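Local coordinates for protein BIFUNCTIONAL PROTEIN Proline utilization A (PutA) (Corynebacterium freiburgense, PDB 5UX5) that probably oxidises proline to glutamate in two steps, pairing an FAD-dependent proline dehydrogenase with an NAD-dependent aldehyde dehydrogenase in a single chain, at residues His544-Thr549 / Arg624-Val629; Glu487-Lys492 / Leu539-His544; Val753-Glu758 / Gly798-Pro803. All coordinates share one frame; numbering follows the deposited sequence.

Contact 1 of 3, residues His544-Thr549 / Arg624-Val629; sequences HEAGKT and RRCAEV
E545 meets the helix that starts at R624 with its carboxylate pointed at the backbone N-H groups of the first turn, and R625 folds back over the same side chain. The glutamate is extended, with CG anti to the backbone N (chi1 -168°), which carries its two oxygens out to the helix. Two backbone bonds are clear: R625 N lies 2.7 Å from E545 OE1 and uses the syn lone pair, while C626 N lies 2.8 Å from E545 OE2, also on the syn side but out of the carboxylate plane by 16°. This two-pronged grip fixes the rotation of the carboxylate, and its charge would probably be eased by the start of the helix dipole.

Helix 624-636 joins the parallel strands 614-618 and 644-646, a beta-alpha-beta crossover in the Rossmann-type NAD-binding domain of the aldehyde dehydrogenase fold; the side chain of R624 is about 7 Å from the bound NAD.

R625 bends at chi3 and brings one guanidinium face over E545, whose CG lies 3.7 Å from NH2 of R625. The carboxylate and guanidinium planes are 22° apart. E545 OE1 stands well out of the guanidinium plane, 4.0 Å from R625 NE, so that salt bridge is long and purely electrostatic; NE makes a weak hydrogen bond to P489 O instead. C626 SG, which lies beside the carboxylate, also touches A546 CB at 4.3 Å.

Contact 2 of 3, residues Glu487-Lys492 / Leu539-His544; sequences EDPQPK and LGVMTH
D488 and P489 lie against H544, G540 and V541, where an extended, proline-containing loop, with E487 and D488 exposed, runs over the last turns of helix 535-544 of the aldehyde dehydrogenase module. The helix face it meets begins with a glycine: CA of E487 comes to 4.8 Å from CA of G540, an approach that the missing side chain permits, and the carbonyl oxygen of E487 is turned onto the glycine backbone.

The principal interaction is a stack. D488 CB sits 3.6 Å from the centroid of the H544 imidazole, only 5° off the ring normal, which makes it a CH-pi contact over the middle of the face. Beyond it the aspartate carboxylate continues the layer, its plane 11° from that of the ring, with D488 CG 3.5 Å from H544 CG. On the other side of the H544 ring lies H757, its ring nearly parallel but well displaced, with CB rather than the ring nearest the imidazole.

Apolar packing forms the second group. The pyrrolidine of P489 lies across V541 at about a right angle, CG of the proline meeting CB of the valine at 3.7 Å, and its CD rests on the backbone between G540 and V541. Further along the loop, Q490 and P491 turn to R625 of helix 624-636.

Between the two segments there is no hydrogen bond; those that follow lie within one segment or the other. Q490 NE2 makes a weak bond to D488 OD1. On the helix, T543 OG1 and T543 N reach L539 O from opposite faces of its carbonyl plane. H544 takes CG anti to its carbonyl carbon (chi1 -65°), which folds the ring back along the helix; its ND1 then donates to G540 O at 2.7 Å, with the oxygen almost in the ring plane.

Contact 3 of 3, residues Val753-Glu758 / Gly798-Pro803; sequences VGYGHE and GTLWSP
L800 is the bump of this contact, and the hollow that receives it is made by V753, G754 and Y755. The two loops run roughly antiparallel, their touching parts 154° apart in direction, and the leucine reaches from its own loop into the other, its two methyls going to different places. CD2 lies on the backbone of G754, 3.5 Å from its C. CD1 goes to the tyrosine instead, 3.9 Å from the centroid of the Y755 ring and 22° off its normal, a CH-pi contact over the face displaced toward the rim near CZ and CE2. Nearby, OG1 of T799 comes to 4.1 Å from Y755 CE1; this hydroxyl is hydrogen-bonded to N795, which also makes a weak bond to the tyrosine OH.

V753 is the reciprocal bump. Its CG1, anti to the backbone N (chi1 -179°), completes one wall of the leucine's hollow at 4.1 Å from L800 CD2 and also touches W801 O at 3.7 Å. The other methyl, CG2, rests on S802 CA and P803 CD, each 3.9 Å away. The hydroxyl of S802 is bonded to the backbone N of E792.

The packing thus joins the loop that leaves helix 740-750 to the one leading into strand 804-807, two connections in what is, by fold, the catalytic domain of an aldehyde dehydrogenase.

Overall arrangement
Contacts 1 and 2 take successive parts of one chain stretch, helix 535-544 and the residues that follow, and set them against different partners, helix 624-636 and the loop 487-492. Their centres are only 6 Å apart, and a probable hydrogen bond from K548 N to M542 O, at 3.2 Å, ties them further. Contact 3 lies 16 to 18 Å off and joins the cluster where H757 CB comes to 3.5 Å from H544 NE2. All three are partly buried. Their chemistry differs: contact 1 is polar, a carboxylate on helix-start N-H groups; contact 2, with exposed E487 and D488, is a ring stack plus proline packing; contact 3 is chiefly apolar, around buried L800.

Contact 1 of 3, residues His544-Thr549 / Arg624-Val629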
loop_
_atom_site.group_PDB
_atom_site.type_symbol
_atom_site.label_atom_id
_atom_site.label_comp_id
_atom_site.label_asym_id
_atom_site.label_seq_id
_atom_site.Cartn_x
_atom_site.Cartn_y
_atom_site.Cartn_z
ATOM N N HIS A 544 5.828 13.041 -16.192
ATOM C CA HIS A 544 5.837 14.340 -16.860
ATOM C C HIS A 544 4.430 14.738 -17.319
ATOM O O HIS A 544 3.858 15.703 -16.799
ATOM C CB HIS A 544 6.827 14.311 -18.023
ATOM C CG HIS A 544 8.240 14.141 -17.567
ATOM N ND1 HIS A 544 8.854 12.908 -17.494
ATOM C CD2 HIS A 544 9.141 15.038 -17.103
ATOM C CE1 HIS A 544 10.076 13.056 -17.020
ATOM N NE2 HIS A 544 10.275 14.339 -16.774
ATOM N N GLU A 545 3.843 14.001 -18.271
ATOM C CA GLU A 545 2.553 14.413 -18.819
ATOM C C GLU A 545 1.462 14.353 -17.763
ATOM O O GLU A 545 0.663 15.287 -17.634
ATOM C CB GLU A 545 2.178 13.564 -20.023
ATOM C CG GLU A 545 1.006 14.151 -20.798
ATOM C CD GLU A 545 0.459 13.228 -21.847
ATOM O OE1 GLU A 545 0.142 13.699 -22.961
ATOM O OE2 GLU A 545 0.369 12.020 -21.561
ATOM N N ALA A 546 1.401 13.262 -17.000
ATOM C CA ALA A 546 0.377 13.141 -15.967
ATOM C C ALA A 546 0.765 13.810 -14.652
ATOM O O ALA A 546 -0.121 14.107 -13.848
ATOM C CB ALA A 546 0.051 11.665 -15.715
ATOM N N GLY A 547 2.044 14.093 -14.420
ATOM C CA GLY A 547 2.428 14.783 -13.201
ATOM C C GLY A 547 2.400 13.952 -11.932
ATOM O O GLY A 547 2.275 14.518 -10.842
ATOM N N LYS A 548 2.474 12.625 -12.039
ATOM C CA LYS A 548 2.484 11.722 -10.894
ATOM C C LYS A 548 3.909 11.484 -10.393
ATOM O O LYS A 548 4.867 11.499 -11.164
ATOM C CB LYS A 548 1.835 10.383 -11.280
ATOM C CG LYS A 548 0.511 10.575 -12.003
ATOM C CD LYS A 548 -0.282 9.279 -12.185
ATOM C CE LYS A 548 -0.613 8.656 -10.851
ATOM N NZ LYS A 548 -1.668 7.646 -10.895
ATOM N N THR A 549 4.042 11.235 -9.093
ATOM C CA THR A 549 5.317 10.753 -8.577
ATOM C C THR A 549 5.530 9.296 -8.973
ATOM O O THR A 549 4.600 8.595 -9.368
ATOM C CB THR A 549 5.384 10.875 -7.054
ATOM O OG1 THR A 549 4.416 10.006 -6.436
ATOM C CG2 THR A 549 5.153 12.327 -6.614
ATOM N N ARG A 624 -2.752 12.297 -23.443
ATOM C CA ARG A 624 -2.745 11.604 -24.723
ATOM C C ARG A 624 -1.412 10.926 -24.982
ATOM O O ARG A 624 -1.362 9.926 -25.701
ATOM C CB ARG A 624 -3.074 12.577 -25.849
ATOM C CG ARG A 624 -4.500 13.029 -25.860
ATOM C CD ARG A 624 -4.760 13.915 -27.035
ATOM N NE ARG A 624 -6.190 14.195 -27.182
ATOM C CZ ARG A 624 -6.730 15.415 -27.232
ATOM N NH1 ARG A 624 -5.961 16.507 -27.165
ATOM N NH2 ARG A 624 -8.046 15.545 -27.371
ATOM N N ARG A 625 -0.315 11.473 -24.463
ATOM C CA ARG A 625 0.950 10.780 -24.683
ATOM C C ARG A 625 1.037 9.505 -23.853
ATOM O O ARG A 625 1.700 8.550 -24.272
ATOM C CB ARG A 625 2.159 11.699 -24.430
ATOM C CG ARG A 625 2.351 12.758 -25.509
ATOM C CD ARG A 625 3.588 13.628 -25.336
ATOM N NE ARG A 625 3.954 13.978 -23.962
ATOM C CZ ARG A 625 3.827 15.194 -23.435
ATOM N NH1 ARG A 625 3.347 16.190 -24.180
ATOM N NH2 ARG A 625 4.204 15.414 -22.174
ATOM N N CYS A 626 0.385 9.471 -22.686
ATOM C CA CYS A 626 0.327 8.250 -21.882
ATOM C C CYS A 626 -0.311 7.096 -22.660
ATOM O O CYS A 626 0.252 5.995 -22.736
ATOM C CB CYS A 626 -0.428 8.519 -20.581
ATOM S SG CYS A 626 0.502 9.516 -19.370
ATOM N N ALA A 627 -1.466 7.342 -23.276
ATOM C CA ALA A 627 -2.080 6.323 -24.116
ATOM C C ALA A 627 -1.153 5.899 -25.241
ATOM O O ALA A 627 -1.073 4.709 -25.567
ATOM C CB ALA A 627 -3.388 6.842 -24.695
ATOM N N GLU A 628 -0.447 6.858 -25.854
ATOM C CA GLU A 628 0.413 6.492 -26.969
ATOM C C GLU A 628 1.555 5.586 -26.522
ATOM O O GLU A 628 1.838 4.572 -27.172
ATOM C CB GLU A 628 0.944 7.735 -27.655
ATOM C CG GLU A 628 -0.070 8.516 -28.464
ATOM C CD GLU A 628 -0.457 7.803 -29.743
ATOM O OE1 GLU A 628 0.286 6.878 -30.139
ATOM O OE2 GLU A 628 -1.495 8.170 -30.353
ATOM N N VAL A 629 2.210 5.922 -25.406
ATOM C CA VAL A 629 3.316 5.096 -24.924
ATOM C C VAL A 629 2.808 3.708 -24.561
ATOM O O VAL A 629 3.434 2.699 -24.901
ATOM C CB VAL A 629 4.052 5.784 -23.754
ATOM C CG1 VAL A 629 5.140 4.885 -23.167
ATOM C CG2 VAL A 629 4.643 7.096 -24.202
#

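Contact 2 of 3, residues Glu487-Lys492 / Leu539-His544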
loop_
_atom_site.group_PDB
_atom_site.type_symbol
_atom_site.label_atom_id
_atom_site.label_comp_id
_atom_site.label_asym_id
_atom_site.label_seq_id
_atom_site.Cartn_x
_atom_site.Cartn_y
_atom_site.Cartn_z
ATOM N N GLU A 487 13.018 9.294 -18.549
ATOM C CA GLU A 487 12.916 10.178 -19.702
ATOM C C GLU A 487 11.559 10.882 -19.754
ATOM O O GLU A 487 10.667 10.617 -18.952
ATOM C CB GLU A 487 13.178 9.379 -20.976
ATOM C CG GLU A 487 14.551 8.713 -20.971
ATOM C CD GLU A 487 14.882 8.098 -22.299
ATOM O OE1 GLU A 487 14.202 7.124 -22.684
ATOM O OE2 GLU A 487 15.806 8.600 -22.976
ATOM N N ASP A 488 11.413 11.800 -20.722
ATOM C CA ASP A 488 10.198 12.603 -20.911
ATOM C C ASP A 488 9.687 12.362 -22.330
ATOM O O ASP A 488 9.815 13.230 -23.208
ATOM C CB ASP A 488 10.477 14.084 -20.641
ATOM C CG ASP A 488 9.256 14.987 -20.854
ATOM O OD1 ASP A 488 8.146 14.460 -21.068
ATOM O OD2 ASP A 488 9.401 16.230 -20.755
ATOM N N PRO A 489 9.064 11.208 -22.578
ATOM C CA PRO A 489 8.749 10.841 -23.961
ATOM C C PRO A 489 7.693 11.756 -24.546
ATOM O O PRO A 489 6.742 12.154 -23.873
ATOM C CB PRO A 489 8.280 9.387 -23.856
ATOM C CG PRO A 489 8.075 9.103 -22.412
ATOM C CD PRO A 489 8.794 10.119 -21.618
ATOM N N GLN A 490 7.883 12.088 -25.819
ATOM C CA GLN A 490 7.020 13.019 -26.543
ATOM C C GLN A 490 6.533 12.380 -27.835
ATOM O O GLN A 490 6.859 12.847 -28.932
ATOM C CB GLN A 490 7.766 14.320 -26.833
ATOM C CG GLN A 490 8.230 15.062 -25.596
ATOM C CD GLN A 490 7.103 15.828 -24.932
ATOM O OE1 GLN A 490 6.082 16.115 -25.556
ATOM N NE2 GLN A 490 7.275 16.152 -23.657
ATOM N N PRO A 491 5.742 11.308 -27.740
ATOM C CA PRO A 491 5.221 10.670 -28.952
ATOM C C PRO A 491 4.235 11.570 -29.669
ATOM O O PRO A 491 3.462 12.305 -29.051
ATOM C CB PRO A 491 4.517 9.413 -28.429
ATOM C CG PRO A 491 4.277 9.641 -26.987
ATOM C CD PRO A 491 5.253 10.671 -26.507
ATOM N N LYS A 492 4.230 11.468 -30.991
ATOM C CA LYS A 492 3.234 12.206 -31.751
ATOM C C LYS A 492 1.850 11.548 -31.615
ATOM O O LYS A 492 1.727 10.330 -31.421
ATOM C CB LYS A 492 3.674 12.298 -33.213
ATOM N N LEU A 539 6.761 5.030 -16.796
ATOM C CA LEU A 539 7.065 5.941 -15.692
ATOM C C LEU A 539 7.499 7.311 -16.215
ATOM O O LEU A 539 7.070 8.353 -15.702
ATOM C CB LEU A 539 8.128 5.322 -14.782
ATOM C CG LEU A 539 7.628 4.088 -14.016
ATOM C CD1 LEU A 539 8.692 3.485 -13.117
ATOM C CD2 LEU A 539 6.376 4.425 -13.217
ATOM N N GLY A 540 8.346 7.320 -17.242
ATOM C CA GLY A 540 8.760 8.573 -17.841
ATOM C C GLY A 540 7.598 9.442 -18.272
ATOM O O GLY A 540 7.566 10.637 -17.979
ATOM N N VAL A 541 6.636 8.867 -19.003
ATOM C CA VAL A 541 5.541 9.709 -19.496
ATOM C C VAL A 541 4.544 10.033 -18.385
ATOM O O VAL A 541 3.947 11.117 -18.378
ATOM C CB VAL A 541 4.826 9.092 -20.709
ATOM C CG1 VAL A 541 3.961 7.891 -20.296
ATOM C CG2 VAL A 541 4.012 10.176 -21.434
ATOM N N MET A 542 4.352 9.121 -17.429
ATOM C CA MET A 542 3.405 9.381 -16.356
ATOM C C MET A 542 3.894 10.452 -15.409
ATOM O O MET A 542 3.076 11.203 -14.874
ATOM C CB MET A 542 3.121 8.105 -15.581
ATOM C CG MET A 542 2.414 7.101 -16.416
ATOM S SD MET A 542 2.444 5.433 -15.755
ATOM C CE MET A 542 1.092 5.477 -14.595
ATOM N N THR A 543 5.213 10.548 -15.180
ATOM C CA THR A 543 5.736 11.542 -14.240
ATOM C C THR A 543 5.836 12.933 -14.859
ATOM O O THR A 543 5.860 13.920 -14.118
ATOM C CB THR A 543 7.099 11.109 -13.666
ATOM O OG1 THR A 543 8.005 10.762 -14.718
ATOM C CG2 THR A 543 6.952 9.890 -12.751
ATOM N N HIS A 544 5.828 13.041 -16.192
ATOM C CA HIS A 544 5.837 14.340 -16.860
ATOM C C HIS A 544 4.430 14.738 -17.319
ATOM O O HIS A 544 3.858 15.703 -16.799
ATOM C CB HIS A 544 6.827 14.311 -18.023
ATOM C CG HIS A 544 8.240 14.141 -17.567
ATOM N ND1 HIS A 544 8.854 12.908 -17.494
ATOM C CD2 HIS A 544 9.141 15.038 -17.103
ATOM C CE1 HIS A 544 10.076 13.056 -17.020
ATOM N NE2 HIS A 544 10.275 14.339 -16.774
#

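Contact 3 of 3, residues Val753-Glu758 / Gly798-Pro803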
loop_
_atom_site.group_PDB
_atom_site.type_symbol
_atom_site.label_atom_id
_atom_site.label_comp_id
_atom_site.label_asym_id
_atom_site.label_seq_id
_atom_site.Cartn_x
_atom_site.Cartn_y
_atom_site.Cartn_z
ATOM N N VAL A 753 5.686 19.350 -1.506
ATOM C CA VAL A 753 4.877 19.652 -2.677
ATOM C C VAL A 753 5.804 20.033 -3.824
ATOM O O VAL A 753 6.708 20.854 -3.655
ATOM C CB VAL A 753 3.877 20.784 -2.374
ATOM C CG1 VAL A 753 3.013 21.072 -3.577
ATOM C CG2 VAL A 753 3.012 20.431 -1.188
ATOM N N GLY A 754 5.568 19.445 -4.990
ATOM C CA GLY A 754 6.370 19.706 -6.171
ATOM C C GLY A 754 5.875 18.865 -7.331
ATOM O O GLY A 754 4.924 18.089 -7.201
ATOM N N TYR A 755 6.541 19.025 -8.476
ATOM C CA TYR A 755 6.165 18.286 -9.675
ATOM C C TYR A 755 6.466 16.800 -9.512
ATOM O O TYR A 755 7.365 16.401 -8.768
ATOM C CB TYR A 755 6.895 18.831 -10.911
ATOM C CG TYR A 755 6.451 20.218 -11.279
ATOM C CD1 TYR A 755 5.190 20.445 -11.815
ATOM C CD2 TYR A 755 7.273 21.319 -11.030
ATOM C CE1 TYR A 755 4.764 21.728 -12.117
ATOM C CE2 TYR A 755 6.856 22.591 -11.325
ATOM C CZ TYR A 755 5.603 22.792 -11.864
ATOM O OH TYR A 755 5.195 24.068 -12.164
ATOM N N GLY A 756 5.701 15.972 -10.231
ATOM C CA GLY A 756 5.887 14.535 -10.117
ATOM C C GLY A 756 7.233 14.052 -10.616
ATOM O O GLY A 756 7.712 13.011 -10.161
ATOM N N HIS A 757 7.878 14.806 -11.504
ATOM C CA HIS A 757 9.142 14.388 -12.090
ATOM C C HIS A 757 10.346 14.748 -11.215
ATOM O O HIS A 757 11.489 14.536 -11.635
ATOM C CB HIS A 757 9.311 15.006 -13.480
ATOM C CG HIS A 757 9.453 16.496 -13.459
ATOM N ND1 HIS A 757 8.425 17.352 -13.801
ATOM C CD2 HIS A 757 10.488 17.287 -13.087
ATOM C CE1 HIS A 757 8.827 18.603 -13.675
ATOM N NE2 HIS A 757 10.074 18.590 -13.236
ATOM N N GLU A 758 10.110 15.276 -10.016
ATOM C CA GLU A 758 11.163 15.591 -9.057
ATOM C C GLU A 758 11.181 14.519 -7.972
ATOM O O GLU A 758 10.246 14.431 -7.175
ATOM C CB GLU A 758 10.941 16.976 -8.444
ATOM C CG GLU A 758 11.386 18.153 -9.317
ATOM C CD GLU A 758 12.881 18.121 -9.674
ATOM O OE1 GLU A 758 13.677 17.480 -8.950
ATOM O OE2 GLU A 758 13.262 18.740 -10.692
ATOM N N GLY A 798 -0.855 27.812 -10.856
ATOM C CA GLY A 798 -1.914 27.297 -10.005
ATOM C C GLY A 798 -2.025 25.780 -9.963
ATOM O O GLY A 798 -3.064 25.253 -9.559
ATOM N N THR A 799 -0.994 25.058 -10.392
ATOM C CA THR A 799 -1.032 23.610 -10.356
ATOM C C THR A 799 -0.419 23.030 -9.089
ATOM O O THR A 799 -0.781 21.916 -8.697
ATOM C CB THR A 799 -0.311 23.033 -11.578
ATOM O OG1 THR A 799 1.069 23.427 -11.564
ATOM C CG2 THR A 799 -0.983 23.515 -12.873
ATOM N N LEU A 800 0.493 23.747 -8.448
ATOM C CA LEU A 800 1.128 23.298 -7.219
ATOM C C LEU A 800 0.413 23.960 -6.047
ATOM O O LEU A 800 0.523 25.176 -5.863
ATOM C CB LEU A 800 2.608 23.664 -7.228
ATOM C CG LEU A 800 3.438 22.789 -8.156
ATOM C CD1 LEU A 800 4.882 23.295 -8.284
ATOM C CD2 LEU A 800 3.385 21.360 -7.652
ATOM N N TRP A 801 -0.325 23.163 -5.267
ATOM C CA TRP A 801 -1.047 23.610 -4.078
ATOM C C TRP A 801 -0.614 22.783 -2.877
ATOM O O TRP A 801 -0.598 21.547 -2.942
ATOM C CB TRP A 801 -2.568 23.488 -4.244
ATOM C CG TRP A 801 -3.158 24.564 -5.048
ATOM C CD1 TRP A 801 -3.144 24.670 -6.406
ATOM C CD2 TRP A 801 -3.858 25.723 -4.557
ATOM N NE1 TRP A 801 -3.791 25.827 -6.795
ATOM C CE2 TRP A 801 -4.233 26.491 -5.679
ATOM C CE3 TRP A 801 -4.202 26.185 -3.280
ATOM C CZ2 TRP A 801 -4.936 27.681 -5.563
ATOM C CZ3 TRP A 801 -4.897 27.384 -3.172
ATOM C CH2 TRP A 801 -5.257 28.108 -4.302
ATOM N N SER A 802 -0.295 23.461 -1.775
ATOM C CA SER A 802 0.008 22.756 -0.541
ATOM C C SER A 802 -1.294 22.186 0.035
ATOM O O SER A 802 -2.377 22.679 -0.270
ATOM C CB SER A 802 0.717 23.697 0.456
ATOM O OG SER A 802 -0.135 24.248 1.458
ATOM N N PRO A 803 -1.221 21.119 0.831
ATOM C CA PRO A 803 -2.454 20.489 1.326
ATOM C C PRO A 803 -3.095 21.318 2.417
ATOM O O PRO A 803 -2.429 22.098 3.101
ATOM C CB PRO A 803 -1.972 19.155 1.894
ATOM C CG PRO A 803 -0.515 19.416 2.280
ATOM C CD PRO A 803 0.005 20.440 1.317
#